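Local coordinates for antifreeze protein (Marinomonas primoryensis, PDB 3P4G) that probably binds ice through ordered surface waters, acting as a hyperactive, calcium-dependent antifreeze protein folded as a right-handed beta-helix, at residues A[157-162]-A[176-181]; A[172-177]-A[193-198]; A[181-186]-A[200-205]. All coordinates share one frame; numbering follows the deposited sequence.

Contact 1 (A[157-162]-A[176-181]); sequences TGNDNL and TDNDTV. With CA (calcium ion), chain K; CA (calcium ion), chain L; CA (calcium ion), chain J.
Thr176 lies beside Thr157, the two side chains pointing the same way, and its OG1 is 3.3 Å from Thr157 CA. With OG1 set between backbone N and carbonyl carbon (chi1 68°), that hydroxyl also donates to Asp177 OD1. Gly158 N reaches the same oxygen from the opposite face of the carboxylate, at 2.8 Å from Asp177 OD1 and on its anti side, 28° out of plane. With an alanine at Asp177, the Gly158 amide is likely to lose its acceptor and the Thr176 hydroxyl to be freer to turn. Asn178 N donates in the carbonyl plane to Asn159 OD1 at 2.8 Å, and the side-chain amide of Asn159 stands at 85° to the Asp177 carboxylate. Asp179 serves doubly: OD1 accepts from Asp160 N at 2.9 Å and binds a calcium ion at 2.3 Å, while OD2 binds the next calcium along. Gly158 O, Asp160 OD2 and Thr176 O bind the first ion as well, and Gly156 and Met174 complete its shell. Backbone pairing takes over at Thr180, whose N and O bond Asp160 O and Leu162 N in parallel register; its CB sits 3.3 Å from OD1 of Asn161, whose ND2 turns to Asn142. Val181 meets Leu162 loosely on the buried face. The calcium charge probably offsets the crowding of the Asp160 and Asp179 carboxylates, consistent with calcium dependence, and the aligned Thr and Asn pairs probably belong to an ice-binding surface.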
ATOM      1  N   THR A 157       6.426   3.941 -10.712  1.00  7.82           N
ATOM      2  CA  THR A 157       5.671   3.755 -11.906  1.00  7.65           C
ATOM      3  C   THR A 157       5.367   2.276 -12.049  1.00  7.77           C
ATOM      4  O   THR A 157       5.938   1.401 -11.351  1.00  7.49           O
ATOM      5  CB  THR A 157       6.451   4.259 -13.148  1.00  8.61           C
ATOM      6  OG1 THR A 157       7.531   3.346 -13.420  1.00  8.86           O
ATOM      7  CG2 THR A 157       6.960   5.730 -12.946  1.00  8.41           C
ATOM      8  N   GLY A 158       4.411   2.001 -12.929  1.00  8.98           N
ATOM      9  CA  GLY A 158       3.924   0.632 -13.131  1.00  7.65           C
ATOM     10  C   GLY A 158       2.634   0.295 -12.382  1.00  7.20           C
ATOM     11  O   GLY A 158       2.281   0.909 -11.375  1.00  8.13           O
ATOM     12  N   ASN A 159       1.953  -0.708 -12.891  1.00  7.78           N
ATOM     13  CA  ASN A 159       0.764  -1.277 -12.243  1.00  5.78           C
ATOM     14  C   ASN A 159       1.216  -2.226 -11.101  1.00  6.53           C
ATOM     15  O   ASN A 159       1.493  -3.404 -11.343  1.00  6.84           O
ATOM     16  CB  ASN A 159      -0.059  -2.053 -13.264  1.00  6.40           C
ATOM     17  CG  ASN A 159      -0.460  -1.224 -14.456  1.00  8.94           C
ATOM     18  OD1 ASN A 159      -0.969  -0.115 -14.326  1.00  7.69           O
ATOM     19  ND2 ASN A 159      -0.315  -1.789 -15.612  1.00  6.71           N
ATOM     20  N   ASP A 160       1.339  -1.673  -9.890  1.00  4.20           N
ATOM     21  CA  ASP A 160       1.933  -2.403  -8.753  1.00  4.54           C
ATOM     22  C   ASP A 160       0.865  -2.991  -7.850  1.00  5.26           C
ATOM     23  O   ASP A 160      -0.234  -2.431  -7.681  1.00  5.59           O
ATOM     24  CB  ASP A 160       2.823  -1.448  -7.926  1.00  6.20           C
ATOM     25  CG  ASP A 160       3.899  -0.733  -8.814  1.00  9.58           C
ATOM     26  OD1 ASP A 160       4.787  -1.410  -9.403  1.00  7.33           O
ATOM     27  OD2 ASP A 160       3.875   0.508  -8.935  1.00  7.60           O
ATOM     28  N   ASN A 161       1.232  -4.085  -7.201  1.00  5.33           N
ATOM     29  CA  ASN A 161       0.335  -4.756  -6.276  1.00  6.18           C
ATOM     30  C   ASN A 161       1.053  -4.842  -4.932  1.00  7.75           C
ATOM     31  O   ASN A 161       2.193  -5.347  -4.865  1.00  7.91           O
ATOM     32  CB  ASN A 161       0.005  -6.148  -6.761  1.00  7.84           C
ATOM     33  CG  ASN A 161      -1.004  -6.827  -5.835  1.00  9.60           C
ATOM     34  OD1 ASN A 161      -2.089  -6.316  -5.654  1.00 19.43           O
ATOM     35  ND2 ASN A 161      -0.628  -7.945  -5.198  1.00 13.74           N
ATOM     36  N   LEU A 162       0.419  -4.272  -3.905  1.00  5.95           N
ATOM     37  CA  LEU A 162       0.974  -4.239  -2.543  1.00  5.32           C
ATOM     38  C   LEU A 162      -0.007  -4.946  -1.601  1.00  6.38           C
ATOM     39  O   LEU A 162      -1.168  -4.527  -1.498  1.00  5.78           O
ATOM     40  CB  LEU A 162       1.206  -2.794  -2.104  1.00  6.57           C
ATOM     41  CG  LEU A 162       1.624  -2.625  -0.626  1.00  6.94           C
ATOM     42  CD1 LEU A 162       2.901  -3.438  -0.309  1.00  7.89           C
ATOM     43  CD2 LEU A 162       1.831  -1.136  -0.371  1.00 10.11           C
ATOM     44  N   THR A 176       2.539   6.307 -10.180  1.00  6.23           N
ATOM     45  CA  THR A 176       1.712   6.345 -11.397  1.00  7.07           C
ATOM     46  C   THR A 176       1.178   4.932 -11.716  1.00  6.98           C
ATOM     47  O   THR A 176       1.581   3.922 -11.081  1.00  7.70           O
ATOM     48  CB  THR A 176       2.477   6.867 -12.620  1.00  6.86           C
ATOM     49  OG1 THR A 176       3.487   5.914 -12.994  1.00  7.78           O
ATOM     50  CG2 THR A 176       3.121   8.315 -12.341  1.00  8.08           C
ATOM     51  N   ASP A 177       0.279   4.904 -12.693  1.00  7.68           N
ATOM     52  CA  ASP A 177      -0.380   3.644 -13.188  1.00  6.51           C
ATOM     53  C   ASP A 177      -1.370   3.040 -12.175  1.00  7.32           C
ATOM     54  O   ASP A 177      -1.689   3.660 -11.144  1.00  5.30           O
ATOM     55  CB  ASP A 177       0.708   2.675 -13.715  1.00  7.33           C
ATOM     56  CG  ASP A 177       1.582   3.356 -14.741  1.00  8.84           C
ATOM     57  OD1 ASP A 177       2.776   3.623 -14.443  1.00  8.93           O
ATOM     58  OD2 ASP A 177       1.049   3.675 -15.850  1.00 11.14           O
ATOM     59  N   ASN A 178      -1.870   1.854 -12.497  1.00  5.59           N
ATOM     60  CA  ASN A 178      -3.104   1.329 -11.871  1.00  6.15           C
ATOM     61  C   ASN A 178      -2.702   0.302 -10.809  1.00  4.48           C
ATOM     62  O   ASN A 178      -2.375  -0.851 -11.088  1.00  6.94           O
ATOM     63  CB  ASN A 178      -3.971   0.712 -12.896  1.00  6.21           C
ATOM     64  CG  ASN A 178      -4.315   1.691 -14.027  1.00  9.26           C
ATOM     65  OD1 ASN A 178      -4.482   2.912 -13.820  1.00 10.52           O
ATOM     66  ND2 ASN A 178      -4.428   1.148 -15.235  1.00  9.93           N
ATOM     67  N   ASP A 179      -2.681   0.791  -9.594  1.00  4.62           N
ATOM     68  CA  ASP A 179      -2.157   0.035  -8.475  1.00  4.62           C
ATOM     69  C   ASP A 179      -3.245  -0.521  -7.543  1.00  5.84           C
ATOM     70  O   ASP A 179      -4.325   0.077  -7.407  1.00  5.32           O
ATOM     71  CB  ASP A 179      -1.303   0.947  -7.604  1.00  6.29           C
ATOM     72  CG  ASP A 179      -0.185   1.646  -8.392  1.00  7.46           C
ATOM     73  OD1 ASP A 179       0.779   0.985  -8.864  1.00  7.68           O
ATOM     74  OD2 ASP A 179      -0.220   2.881  -8.517  1.00  6.25           O
ATOM     75  N   THR A 180      -2.894  -1.620  -6.858  1.00  5.24           N
ATOM     76  CA  THR A 180      -3.779  -2.295  -5.859  1.00  5.45           C
ATOM     77  C   THR A 180      -3.030  -2.311  -4.553  1.00  6.32           C
ATOM     78  O   THR A 180      -1.837  -2.644  -4.519  1.00  6.41           O
ATOM     79  CB  THR A 180      -4.098  -3.717  -6.225  1.00  5.73           C
ATOM     80  OG1 THR A 180      -4.927  -3.673  -7.393  1.00  6.92           O
ATOM     81  CG2 THR A 180      -4.822  -4.443  -5.069  1.00  8.01           C
ATOM     82  N   VAL A 181      -3.731  -1.924  -3.500  1.00  5.73           N
ATOM     83  CA  VAL A 181      -3.195  -2.081  -2.120  1.00  4.22           C
ATOM     84  C   VAL A 181      -4.260  -2.812  -1.315  1.00  5.75           C
ATOM     85  O   VAL A 181      -5.453  -2.484  -1.375  1.00  6.67           O
ATOM     86  CB  VAL A 181      -2.958  -0.724  -1.448  1.00  4.24           C
ATOM     87  CG1 VAL A 181      -2.400  -0.890  -0.009  1.00  6.58           C
ATOM     88  CG2 VAL A 181      -1.964   0.118  -2.309  1.00  4.21           C
TER
HETATM   89 CA    CA K 407       2.525   2.359  -9.514  1.00  4.35          CA
HETATM   90 CA    CA L 408      -1.491   4.780  -9.031  1.00  4.69          CA
HETATM   91 CA    CA J 406       6.660  -0.176  -9.927  1.00  4.27          CA

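Contact 2 (A[172-177]-A[193-198]); sequences VNMGTD and VLLDTG. With CA (calcium ion), chain L; CA (calcium ion), chain K; CA (calcium ion), chain M.
Over one face of the Asn173 amide sits Leu194 CB, 3.9 Å from ND2, and Leu194 CD1 comes in at an angle, 3.7 Å from the same nitrogen. CG held anti to the backbone N (chi1 -159°) and chi2 at -57° carry Asn173 OD1 to Gly175 N, which donates in the carbonyl plane on a lone pair and makes an Asx turn. Asp196 brings its carboxylate to the same oxygen, the planes 60° apart; OD1 of Asn173 and OD1 of Asp196 are both acceptors, so their proximity is no bond. Asp196 OD2 accepts from Thr197 N at 2.8 Å, which ties the carboxylate back to the next backbone amide. A calcium ion joins the two turns: Gly175 O, Asp177 O, Leu195 O and Thr197 O converge on it, and Asp179 and Asp200 supply carboxylate oxygens. A water links them too, lying 2.8 Å from Asp177 N and 2.9 Å from Thr197 OG1. Thr197 lies alongside Thr176, pointing the same way, its OG1 3.3 Å from Thr176 CA. Pairing runs from Leu194 N to Val172 O and ends with Met174 N to Leu194 O, 2.8 Å. Inside, Met174 CG lies 4.1 Å from Leu195 CD2. Strands 171-173 and 192-194 are neighbours in a parallel face of the beta-helix; Val172 and Met174 pack across the interior on Leu162 of strand 161-164, Val193 and Leu195 on Val181 of strand 180-183.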
ATOM      1  N   VAL A 172       2.950   5.041   2.337  1.00  6.71           N
ATOM      2  CA  VAL A 172       2.888   4.216   1.114  1.00  7.34           C
ATOM      3  C   VAL A 172       2.479   5.120  -0.060  1.00  7.09           C
ATOM      4  O   VAL A 172       1.466   5.846   0.018  1.00  8.91           O
ATOM      5  CB  VAL A 172       1.842   3.085   1.284  1.00  6.88           C
ATOM      6  CG1 VAL A 172       1.554   2.347  -0.034  1.00  5.93           C
ATOM      7  CG2 VAL A 172       2.284   2.104   2.341  1.00  9.69           C
ATOM      8  N   ASN A 173       3.293   5.103  -1.110  1.00  7.38           N
ATOM      9  CA  ASN A 173       2.999   5.842  -2.320  1.00  8.63           C
ATOM     10  C   ASN A 173       3.074   4.892  -3.495  1.00  8.34           C
ATOM     11  O   ASN A 173       4.135   4.373  -3.832  1.00  7.70           O
ATOM     12  CB  ASN A 173       3.966   6.943  -2.575  1.00 10.58           C
ATOM     13  CG  ASN A 173       3.372   7.992  -3.519  1.00 16.94           C
ATOM     14  OD1 ASN A 173       2.921   7.724  -4.708  1.00 14.75           O
ATOM     15  ND2 ASN A 173       3.242   9.191  -2.952  1.00 15.56           N
ATOM     16  N   MET A 174       1.934   4.670  -4.103  1.00  6.17           N
ATOM     17  CA  MET A 174       1.879   3.687  -5.166  1.00  6.46           C
ATOM     18  C   MET A 174       2.265   4.223  -6.498  1.00  6.84           C
ATOM     19  O   MET A 174       2.474   3.437  -7.444  1.00  8.12           O
ATOM     20  CB  MET A 174       0.478   3.057  -5.206  1.00  4.33           C
ATOM     21  CG  MET A 174       0.122   2.311  -3.890  1.00  7.04           C
ATOM     22  SD  MET A 174       1.286   0.988  -3.434  1.00  5.69           S
ATOM     23  CE  MET A 174       1.027  -0.236  -4.761  1.00  5.03           C
ATOM     24  N   GLY A 175       2.382   5.538  -6.601  1.00  6.65           N
ATOM     25  CA  GLY A 175       2.947   6.149  -7.809  1.00  8.87           C
ATOM     26  C   GLY A 175       2.004   6.049  -9.014  1.00  8.20           C
ATOM     27  O   GLY A 175       0.789   5.754  -8.881  1.00  8.49           O
ATOM     28  N   THR A 176       2.539   6.307 -10.180  1.00  6.23           N
ATOM     29  CA  THR A 176       1.712   6.345 -11.397  1.00  7.07           C
ATOM     30  C   THR A 176       1.178   4.932 -11.716  1.00  6.98           C
ATOM     31  O   THR A 176       1.581   3.922 -11.081  1.00  7.70           O
ATOM     32  CB  THR A 176       2.477   6.867 -12.620  1.00  6.86           C
ATOM     33  OG1 THR A 176       3.487   5.914 -12.994  1.00  7.78           O
ATOM     34  CG2 THR A 176       3.121   8.315 -12.341  1.00  8.08           C
ATOM     35  N   ASP A 177       0.279   4.904 -12.693  1.00  7.68           N
ATOM     36  CA  ASP A 177      -0.380   3.644 -13.188  1.00  6.51           C
ATOM     37  C   ASP A 177      -1.370   3.040 -12.175  1.00  7.32           C
ATOM     38  O   ASP A 177      -1.689   3.660 -11.144  1.00  5.30           O
ATOM     39  CB  ASP A 177       0.708   2.675 -13.715  1.00  7.33           C
ATOM     40  CG  ASP A 177       1.582   3.356 -14.741  1.00  8.84           C
ATOM     41  OD1 ASP A 177       2.776   3.623 -14.443  1.00  8.93           O
ATOM     42  OD2 ASP A 177       1.049   3.675 -15.850  1.00 11.14           O
ATOM     43  N   VAL A 193      -1.716   6.114   2.801  1.00  7.49           N
ATOM     44  CA  VAL A 193      -1.671   5.319   1.550  1.00  7.32           C
ATOM     45  C   VAL A 193      -2.127   6.274   0.478  1.00  8.57           C
ATOM     46  O   VAL A 193      -3.271   6.718   0.498  1.00  8.64           O
ATOM     47  CB  VAL A 193      -2.551   4.061   1.543  1.00  8.46           C
ATOM     48  CG1 VAL A 193      -2.586   3.390   0.101  1.00  7.74           C
ATOM     49  CG2 VAL A 193      -2.033   3.059   2.554  1.00  9.63           C
ATOM     50  N   LEU A 194      -1.183   6.605  -0.416  1.00  7.93           N
ATOM     51  CA  LEU A 194      -1.400   7.538  -1.527  1.00  6.14           C
ATOM     52  C   LEU A 194      -1.340   6.713  -2.791  1.00  6.71           C
ATOM     53  O   LEU A 194      -0.282   6.159  -3.123  1.00  6.75           O
ATOM     54  CB  LEU A 194      -0.274   8.615  -1.474  1.00  7.01           C
ATOM     55  CG  LEU A 194      -0.064   9.218  -0.079  1.00 10.07           C
ATOM     56  CD1 LEU A 194       1.151  10.240  -0.097  1.00 12.91           C
ATOM     57  CD2 LEU A 194      -1.345   9.903   0.390  1.00 12.52           C
ATOM     58  N   LEU A 195      -2.481   6.587  -3.473  1.00  6.28           N
ATOM     59  CA  LEU A 195      -2.591   5.709  -4.667  1.00  6.89           C
ATOM     60  C   LEU A 195      -2.089   6.451  -5.921  1.00  7.92           C
ATOM     61  O   LEU A 195      -1.668   5.829  -6.928  1.00  7.34           O
ATOM     62  CB  LEU A 195      -4.032   5.146  -4.804  1.00  6.18           C
ATOM     63  CG  LEU A 195      -4.564   4.459  -3.565  1.00  7.72           C
ATOM     64  CD1 LEU A 195      -6.074   4.135  -3.783  1.00  8.09           C
ATOM     65  CD2 LEU A 195      -3.798   3.154  -3.245  1.00  9.10           C
ATOM     66  N   ASP A 196      -2.099   7.779  -5.821  1.00  8.13           N
ATOM     67  CA  ASP A 196      -1.554   8.699  -6.839  1.00  6.89           C
ATOM     68  C   ASP A 196      -2.298   8.593  -8.207  1.00  7.96           C
ATOM     69  O   ASP A 196      -3.457   8.155  -8.266  1.00  7.44           O
ATOM     70  CB  ASP A 196      -0.048   8.460  -6.954  1.00  8.69           C
ATOM     71  CG  ASP A 196       0.727   9.745  -7.336  1.00 13.85           C
ATOM     72  OD1 ASP A 196       1.870   9.915  -6.935  1.00 19.76           O
ATOM     73  OD2 ASP A 196       0.154  10.620  -7.990  1.00 21.38           O
ATOM     74  N   THR A 197      -1.643   8.957  -9.299  1.00  6.86           N
ATOM     75  CA  THR A 197      -2.310   8.883 -10.623  1.00  8.07           C
ATOM     76  C   THR A 197      -2.654   7.424 -10.988  1.00  8.48           C
ATOM     77  O   THR A 197      -2.103   6.454 -10.421  1.00  8.62           O
ATOM     78  CB  THR A 197      -1.513   9.574 -11.748  1.00  9.96           C
ATOM     79  OG1 THR A 197      -0.451   8.726 -12.201  1.00  9.33           O
ATOM     80  CG2 THR A 197      -0.945  10.957 -11.296  1.00 11.09           C
ATOM     81  N   GLY A 198      -3.553   7.255 -11.949  1.00  9.13           N
ATOM     82  CA  GLY A 198      -4.029   5.918 -12.302  1.00  6.88           C
ATOM     83  C   GLY A 198      -5.357   5.585 -11.638  1.00  7.27           C
ATOM     84  O   GLY A 198      -5.869   6.288 -10.713  1.00  7.69           O
TER
HETATM   85 CA    CA L 408      -1.491   4.780  -9.031  1.00  4.69          CA
HETATM   86 CA    CA K 407       2.525   2.359  -9.514  1.00  4.35          CA
HETATM   87 CA    CA M 409      -5.644   7.200  -8.558  1.00  4.36          CA
HETATM   88  O   HOH W   1      -1.172   6.819 -14.198  1.00  2.24           O

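Contact 3 (A[181-186]-A[200-205]). With CA (calcium ion), chain L; CA (calcium ion), chain M.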
ATOM      1  N   VAL A 181      -3.731  -1.924  -3.500  1.00  5.73           N
ATOM      2  CA  VAL A 181      -3.195  -2.081  -2.120  1.00  4.22           C
ATOM      3  C   VAL A 181      -4.260  -2.812  -1.315  1.00  5.75           C
ATOM      4  O   VAL A 181      -5.453  -2.484  -1.375  1.00  6.67           O
ATOM      5  CB  VAL A 181      -2.958  -0.724  -1.448  1.00  4.24           C
ATOM      6  CG1 VAL A 181      -2.400  -0.890  -0.009  1.00  6.58           C
ATOM      7  CG2 VAL A 181      -1.964   0.118  -2.309  1.00  4.21           C
ATOM      8  N   GLU A 182      -3.798  -3.774  -0.535  1.00  5.62           N
ATOM      9  CA  GLU A 182      -4.634  -4.374   0.525  1.00  6.00           C
ATOM     10  C   GLU A 182      -3.868  -4.302   1.850  1.00  6.94           C
ATOM     11  O   GLU A 182      -2.705  -4.761   1.949  1.00  7.75           O
ATOM     12  CB  GLU A 182      -4.910  -5.836   0.178  1.00  7.36           C
ATOM     13  CG  GLU A 182      -5.758  -6.007  -1.135  1.00  9.85           C
ATOM     14  CD  GLU A 182      -5.953  -7.444  -1.582  1.00 20.44           C
ATOM     15  OE1 GLU A 182      -5.245  -8.346  -1.091  1.00 26.02           O
ATOM     16  OE2 GLU A 182      -6.797  -7.674  -2.488  1.00 21.63           O
ATOM     17  N   VAL A 183      -4.500  -3.697   2.843  1.00  5.52           N
ATOM     18  CA  VAL A 183      -3.918  -3.586   4.209  1.00  6.59           C
ATOM     19  C   VAL A 183      -4.719  -4.491   5.096  1.00  6.59           C
ATOM     20  O   VAL A 183      -5.935  -4.283   5.253  1.00  8.18           O
ATOM     21  CB  VAL A 183      -4.014  -2.121   4.726  1.00  7.32           C
ATOM     22  CG1 VAL A 183      -3.415  -2.021   6.141  1.00  7.08           C
ATOM     23  CG2 VAL A 183      -3.293  -1.110   3.763  1.00 10.22           C
ATOM     24  N   GLY A 184      -4.070  -5.476   5.740  1.00  6.39           N
ATOM     25  CA  GLY A 184      -4.794  -6.499   6.502  1.00  8.30           C
ATOM     26  C   GLY A 184      -5.323  -5.960   7.809  1.00  9.95           C
ATOM     27  O   GLY A 184      -6.332  -6.430   8.322  1.00 10.42           O
ATOM     28  N   ARG A 185      -4.625  -4.952   8.366  1.00  8.91           N
ATOM     29  CA  ARG A 185      -5.086  -4.330   9.574  1.00 10.45           C
ATOM     30  C   ARG A 185      -5.314  -2.833   9.403  1.00 10.47           C
ATOM     31  O   ARG A 185      -6.101  -2.463   8.537  1.00 10.54           O
ATOM     32  CB  ARG A 185      -4.226  -4.736  10.788  1.00 10.64           C
ATOM     33  CG  ARG A 185      -4.302  -6.240  10.998  1.00 16.78           C
ATOM     34  CD  ARG A 185      -3.476  -6.756  12.182  1.00 22.96           C
ATOM     35  NE  ARG A 185      -3.555  -8.222  12.147  1.00 31.84           N
ATOM     36  CZ  ARG A 185      -2.880  -9.049  12.941  1.00 34.69           C
ATOM     37  NH1 ARG A 185      -2.072  -8.571  13.876  1.00 33.81           N
ATOM     38  NH2 ARG A 185      -3.024 -10.367  12.787  1.00 37.12           N
ATOM     39  N   THR A 186      -4.601  -1.977  10.143  1.00  9.97           N
ATOM     40  CA  THR A 186      -5.015  -0.591  10.301  1.00 10.12           C
ATOM     41  C   THR A 186      -4.010   0.377   9.728  1.00  9.86           C
ATOM     42  O   THR A 186      -2.793   0.130   9.789  1.00  8.67           O
ATOM     43  CB  THR A 186      -5.257  -0.329  11.829  1.00 10.85           C
ATOM     44  OG1 THR A 186      -6.455  -1.042  12.225  1.00 11.77           O
ATOM     45  CG2 THR A 186      -5.368   1.167  12.198  1.00 13.28           C
ATOM     46  N   ASP A 200      -6.819   3.325  -9.297  1.00  5.53           N
ATOM     47  CA  ASP A 200      -6.286   2.484  -8.214  1.00  6.22           C
ATOM     48  C   ASP A 200      -7.340   1.855  -7.324  1.00  7.34           C
ATOM     49  O   ASP A 200      -8.430   2.425  -7.197  1.00  7.31           O
ATOM     50  CB  ASP A 200      -5.385   3.331  -7.346  1.00  5.64           C
ATOM     51  CG  ASP A 200      -4.261   4.046  -8.168  1.00  7.32           C
ATOM     52  OD1 ASP A 200      -3.271   3.426  -8.607  1.00  5.74           O
ATOM     53  OD2 ASP A 200      -4.368   5.250  -8.337  1.00  8.19           O
ATOM     54  N   SER A 201      -6.963   0.743  -6.652  1.00  6.03           N
ATOM     55  CA  SER A 201      -7.847   0.044  -5.730  1.00  7.08           C
ATOM     56  C   SER A 201      -7.174  -0.072  -4.370  1.00  7.30           C
ATOM     57  O   SER A 201      -6.024  -0.483  -4.300  1.00  7.55           O
ATOM     58  CB  SER A 201      -8.167  -1.364  -6.258  1.00  8.15           C
ATOM     59  OG  SER A 201      -8.992  -1.944  -5.226  1.00 15.62           O
ATOM     60  N   LEU A 202      -7.895   0.308  -3.302  1.00  7.21           N
ATOM     61  CA  LEU A 202      -7.451   0.088  -1.919  1.00  6.74           C
ATOM     62  C   LEU A 202      -8.523  -0.650  -1.092  1.00  6.53           C
ATOM     63  O   LEU A 202      -9.708  -0.284  -1.091  1.00  7.06           O
ATOM     64  CB  LEU A 202      -7.114   1.448  -1.274  1.00  6.90           C
ATOM     65  CG  LEU A 202      -6.874   1.378   0.243  1.00  9.51           C
ATOM     66  CD1 LEU A 202      -5.681   0.454   0.645  1.00  7.49           C
ATOM     67  CD2 LEU A 202      -6.672   2.770   0.829  1.00 10.51           C
ATOM     68  N   LEU A 203      -8.075  -1.629  -0.317  1.00  6.58           N
ATOM     69  CA  LEU A 203      -8.909  -2.247   0.692  1.00  7.61           C
ATOM     70  C   LEU A 203      -8.159  -2.188   2.002  1.00  7.67           C
ATOM     71  O   LEU A 203      -7.015  -2.645   2.082  1.00  9.57           O
ATOM     72  CB  LEU A 203      -9.147  -3.725   0.347  1.00  7.53           C
ATOM     73  CG  LEU A 203      -9.797  -4.559   1.473  1.00  8.17           C
ATOM     74  CD1 LEU A 203     -11.175  -3.992   1.881  1.00  8.18           C
ATOM     75  CD2 LEU A 203      -9.949  -6.050   1.085  1.00 11.48           C
ATOM     76  N   VAL A 204      -8.783  -1.584   3.014  1.00  7.45           N
ATOM     77  CA  VAL A 204      -8.239  -1.581   4.403  1.00  5.73           C
ATOM     78  C   VAL A 204      -9.156  -2.474   5.210  1.00  7.67           C
ATOM     79  O   VAL A 204     -10.354  -2.152   5.396  1.00  8.03           O
ATOM     80  CB  VAL A 204      -8.212  -0.176   4.972  1.00  6.14           C
ATOM     81  CG1 VAL A 204      -7.724  -0.197   6.436  1.00  6.93           C
ATOM     82  CG2 VAL A 204      -7.252   0.678   4.156  1.00  7.81           C
ATOM     83  N   SER A 205      -8.627  -3.599   5.713  1.00  8.16           N
ATOM     84  CA  SER A 205      -9.464  -4.514   6.471  1.00  9.39           C
ATOM     85  C   SER A 205      -9.671  -4.105   7.953  1.00  9.24           C
ATOM     86  O   SER A 205     -10.638  -4.545   8.588  1.00 10.38           O
ATOM     87  CB  SER A 205      -8.981  -5.968   6.326  1.00 11.52           C
ATOM     88  OG  SER A 205      -9.214  -6.407   4.980  1.00 12.01           O
TER
HETATM   89 CA    CA L 408      -1.491   4.780  -9.031  1.00  4.69          CA
HETATM   90 CA    CA M 409      -5.644   7.200  -8.558  1.00  4.36          CA
HETATM   91  O   HOH W   2      -7.064  -6.686   3.383  1.00 20.81           O
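Val181 and Leu202 lie side by side and point the same way into the interior. Leu202 holds CG anti to its backbone nitrogen (chi1 170°), and the further turn at chi2 (61°) brings CD1 back to Val181 CG1 at 3.6 Å. The same methyl touches Val183 CG2 at 4.2 Å, so one leucine tip serves two valines. Two residues on, Val183 and Val204 repeat the pairing more loosely, with Val183 CB 4.3 Å from Val204 CG2. Glu182 and Leu203 occupy the outer face between these pairs, meeting where CG of the glutamate comes within 4.3 Å of Leu203 CB. Inward aliphatic ladders on successive coils are a hallmark of the parallel beta-helix, and here strands 181-183 and 201-204 run 4° apart with backbone bonds in unbroken register: Val181 N to Ser201 O, Leu203 N to Val181 O, Val183 N to Leu203 O. A fourth bond, Ser205 N to Val183 O, is 2.8 Å long. At the strand ends, Val204 CG1 packs against Arg185 O, and Ser205 CB against Gly184 O at 3.3 Å. A water bonded to Ser205 OG at 2.7 Å makes only a weak bond to Val183 O. At the other end, Asp200 bridges two calcium ions, OD1 binding one and OD2 the next.

From the N terminus, contact 1 closes first, bringing 176-181 back beside 157-162 after one turn. The intervening chain includes strand 171-173, so contact 2 opens before that loop ends, and the two share Thr176 and Asp177. Contact 2 closes when 193-198 arrives beside 172-177. Meanwhile contact 3 has opened at 181-186, and it closes last at 200-205, so contacts 2 and 3 cross. Contacts 1 and 3 run in series, sharing Val181 on strand 180-183. None nests in another. Together they tie two faces of the beta-helix, contacts 1 and 3 along one and contact 2 along the other, through interior packing of Met174 and Leu195 on Val181 and through one calcium ion that touches all three.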